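Glucose 1-dehydrogenase (Haloferax mediterranei, PDB 2B5W) catalyses the zinc- and NAD(P)+-dependent oxidation of D-glucose and several other aldose sugars, with NADP+ preferred as the electron acceptor. Local coordinates at residues I217-L221 with K321-E325. The protein carries 1 engineered substitution. Numbering follows the deposited sequence.
Sequences IIEEL and KWFLE
Trp322 lays the six-membered ring of its indole beneath the side chain of Glu220, whose CG stands 3.5 Å from the ring centroid and 12° off the ring normal, which defines a CH-pi contact over the face. Glu220 CB continues the overlap at the rim, 3.3 Å from Trp322 CH2. The glutamate chain bends at chi2, and its carboxylate, beyond CG, is farther from the ring plane and turned 84° to it. The opposite face of the indole is backed by Phe323 CB, leaving the ring held between its own helix and helix 213-220. At the ring edge, in its plane, lies Ile217 O, 3.7 Å from Trp322 CH2; this carbonyl oxygen already accepts the backbone bond from Leu221 N. Leu221 reaches both aromatic residues with separate branches: CD2 lies 3.7 Å from Trp322 CZ2, and CD1 approaches Phe323 CD1 at 4.0 Å. Ile217 CG2 meets the edge of the Phe323 ring in its plane, 3.7 Å from CE1, a position the phenyl attains because its CG is anti to the backbone N (chi1 166°). Were Trp322 an alanine, the Glu220 methylenes and Leu221 CD2 would probably lose their aromatic partner, and a gap is likely to open between the helices. Helix 213-220 links strands 201-206 and 224-227 of the parallel, Rossmann-type sheet; helix 321-327 packs beside it just before the chain enters strand 328-333. Leu221 and Phe323 also pack on Leu189 and Ala190, respectively, of helix 183-194, which starts at the NADP+-binding Ser183. Apolar and CH-pi contacts, without a hydrogen bond between the segments, imply helix packing held mainly by the side-chain surfaces of Ile217, Leu221, Trp322 and Phe323 and by the Glu220 methylenes.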
ATOM      1  N   ILE A 217      -6.823  19.358 -22.763  1.00 17.90           N
ATOM      2  CA  ILE A 217      -5.624  18.509 -22.712  1.00 17.57           C
ATOM      3  C   ILE A 217      -6.003  17.070 -22.415  1.00 17.82           C
ATOM      4  O   ILE A 217      -5.542  16.131 -23.053  1.00 16.38           O
ATOM      5  CB  ILE A 217      -4.635  19.050 -21.649  1.00 17.85           C
ATOM      6  CG1 ILE A 217      -3.853  20.218 -22.221  1.00 18.27           C
ATOM      7  CG2 ILE A 217      -3.654  17.929 -21.229  1.00 18.71           C
ATOM      8  CD1 ILE A 217      -3.048  20.980 -21.190  1.00 20.20           C
ATOM      9  N   ILE A 218      -6.872  16.872 -21.447  1.00 16.55           N
ATOM     10  CA  ILE A 218      -7.337  15.531 -21.117  1.00 17.18           C
ATOM     11  C   ILE A 218      -7.897  14.825 -22.344  1.00 18.91           C
ATOM     12  O   ILE A 218      -7.543  13.723 -22.639  1.00 17.11           O
ATOM     13  CB  ILE A 218      -8.413  15.608 -20.027  1.00 17.09           C
ATOM     14  CG1 ILE A 218      -7.808  16.029 -18.697  1.00 16.77           C
ATOM     15  CG2 ILE A 218      -9.126  14.256 -19.858  1.00 18.35           C
ATOM     16  CD1 ILE A 218      -8.802  16.577 -17.697  1.00 17.88           C
ATOM     17  N   GLU A 219      -8.778  15.497 -23.074  1.00 18.66           N
ATOM     18  CA  GLU A 219      -9.422  14.880 -24.225  1.00 19.80           C
ATOM     19  C   GLU A 219      -8.480  14.664 -25.414  1.00 18.58           C
ATOM     20  O   GLU A 219      -8.610  13.692 -26.148  1.00 19.91           O
ATOM     21  CB  GLU A 219     -10.688  15.685 -24.584  1.00 17.49           C
ATOM     22  CG  GLU A 219     -11.715  15.525 -23.479  1.00 18.57           C
ATOM     23  CD  GLU A 219     -13.093  16.130 -23.790  1.00 21.63           C
ATOM     24  OE1 GLU A 219     -13.138  17.139 -24.506  1.00 23.73           O
ATOM     25  OE2 GLU A 219     -14.109  15.619 -23.266  1.00 23.29           O
ATOM     26  N   GLU A 220      -7.542  15.585 -25.602  1.00 17.69           N
ATOM     27  CA  GLU A 220      -6.558  15.493 -26.673  1.00 19.27           C
ATOM     28  C   GLU A 220      -5.585  14.337 -26.441  1.00 19.00           C
ATOM     29  O   GLU A 220      -5.128  13.698 -27.389  1.00 22.04           O
ATOM     30  CB  GLU A 220      -5.868  16.826 -26.890  1.00 20.29           C
ATOM     31  CG  GLU A 220      -5.049  16.894 -28.164  1.00 37.59           C
ATOM     32  CD  GLU A 220      -5.911  16.964 -29.417  1.00 48.01           C
ATOM     33  OE1 GLU A 220      -7.086  17.386 -29.333  1.00 57.25           O
ATOM     34  OE2 GLU A 220      -5.397  16.580 -30.483  1.00 49.67           O
ATOM     35  N   LEU A 221      -5.382  13.981 -25.173  1.00 18.68           N
ATOM     36  CA  LEU A 221      -4.652  12.753 -24.821  1.00 20.05           C
ATOM     37  C   LEU A 221      -5.459  11.467 -24.998  1.00 22.84           C
ATOM     38  O   LEU A 221      -4.983  10.378 -24.660  1.00 24.17           O
ATOM     39  CB  LEU A 221      -4.170  12.823 -23.367  1.00 17.53           C
ATOM     40  CG  LEU A 221      -3.019  13.802 -23.116  1.00 19.26           C
ATOM     41  CD1 LEU A 221      -2.847  14.085 -21.616  1.00 19.18           C
ATOM     42  CD2 LEU A 221      -1.747  13.216 -23.691  1.00 20.14           C
ATOM     43  N   LYS A 321       4.779  16.497 -28.330  1.00 24.33           N
ATOM     44  CA  LYS A 321       5.210  17.896 -28.389  1.00 23.66           C
ATOM     45  C   LYS A 321       4.031  18.814 -28.173  1.00 21.31           C
ATOM     46  O   LYS A 321       4.164  19.820 -27.489  1.00 23.09           O
ATOM     47  CB  LYS A 321       5.840  18.233 -29.735  1.00 27.37           C
ATOM     48  CG  LYS A 321       7.317  17.962 -29.712  1.00 40.66           C
ATOM     49  CD  LYS A 321       7.601  16.484 -29.583  1.00 43.76           C
ATOM     50  CE  LYS A 321       9.080  16.168 -29.678  1.00 53.13           C
ATOM     51  NZ  LYS A 321       9.408  14.815 -29.182  1.00 45.79           N
ATOM     52  N   TRP A 322       2.844  18.460 -28.704  1.00 26.02           N
ATOM     53  CA  TRP A 322       1.666  19.317 -28.515  1.00 23.80           C
ATOM     54  C   TRP A 322       1.344  19.433 -27.041  1.00 18.42           C
ATOM     55  O   TRP A 322       0.846  20.450 -26.624  1.00 19.03           O
ATOM     56  CB  TRP A 322       0.392  18.826 -29.272  1.00 22.92           C
ATOM     57  CG  TRP A 322      -0.245  17.620 -28.647  1.00 20.58           C
ATOM     58  CD1 TRP A 322      -0.020  16.314 -28.984  1.00 24.01           C
ATOM     59  CD2 TRP A 322      -1.163  17.587 -27.525  1.00 18.59           C
ATOM     60  NE1 TRP A 322      -0.744  15.489 -28.163  1.00 24.02           N
ATOM     61  CE2 TRP A 322      -1.458  16.233 -27.258  1.00 23.34           C
ATOM     62  CE3 TRP A 322      -1.752  18.559 -26.731  1.00 24.35           C
ATOM     63  CZ2 TRP A 322      -2.289  15.835 -26.219  1.00 22.64           C
ATOM     64  CZ3 TRP A 322      -2.604  18.170 -25.705  1.00 24.55           C
ATOM     65  CH2 TRP A 322      -2.865  16.821 -25.459  1.00 24.39           C
ATOM     66  N   PHE A 323       1.552  18.358 -26.285  1.00 17.50           N
ATOM     67  CA  PHE A 323       1.163  18.316 -24.883  1.00 15.43           C
ATOM     68  C   PHE A 323       2.058  19.243 -24.078  1.00 16.25           C
ATOM     69  O   PHE A 323       1.567  20.000 -23.256  1.00 17.98           O
ATOM     70  CB  PHE A 323       1.203  16.884 -24.341  1.00 19.42           C
ATOM     71  CG  PHE A 323       1.144  16.824 -22.853  1.00 16.89           C
ATOM     72  CD1 PHE A 323      -0.054  16.959 -22.170  1.00 17.32           C
ATOM     73  CD2 PHE A 323       2.314  16.755 -22.119  1.00 16.56           C
ATOM     74  CE1 PHE A 323      -0.089  16.944 -20.786  1.00 20.39           C
ATOM     75  CE2 PHE A 323       2.289  16.777 -20.769  1.00 16.58           C
ATOM     76  CZ  PHE A 323       1.107  16.867 -20.070  1.00 18.62           C
ATOM     77  N   LEU A 324       3.361  19.152 -24.303  1.00 18.28           N
ATOM     78  CA  LEU A 324       4.292  20.079 -23.654  1.00 18.36           C
ATOM     79  C   LEU A 324       3.978  21.546 -24.034  1.00 17.72           C
ATOM     80  O   LEU A 324       4.112  22.440 -23.195  1.00 20.07           O
ATOM     81  CB  LEU A 324       5.736  19.720 -23.977  1.00 20.23           C
ATOM     82  CG  LEU A 324       6.183  18.359 -23.466  1.00 22.76           C
ATOM     83  CD1 LEU A 324       7.552  18.051 -24.013  1.00 26.54           C
ATOM     84  CD2 LEU A 324       6.190  18.291 -21.965  1.00 21.58           C
ATOM     85  N   GLU A 325       3.561  21.797 -25.278  1.00 17.65           N
ATOM     86  CA  GLU A 325       3.189  23.144 -25.705  1.00 17.68           C
ATOM     87  C   GLU A 325       1.944  23.626 -24.952  1.00 19.37           C
ATOM     88  O   GLU A 325       1.912  24.746 -24.462  1.00 22.03           O
ATOM     89  CB  GLU A 325       2.949  23.170 -27.223  1.00 22.63           C
ATOM     90  CG  GLU A 325       4.194  22.929 -28.075  1.00 32.30           C
ATOM     91  CD  GLU A 325       3.898  22.871 -29.572  1.00 84.53           C
ATOM     92  OE1 GLU A 325       2.727  22.685 -29.973  1.00 43.95           O
ATOM     93  OE2 GLU A 325       4.851  23.010 -30.363  1.00 46.63           O
TER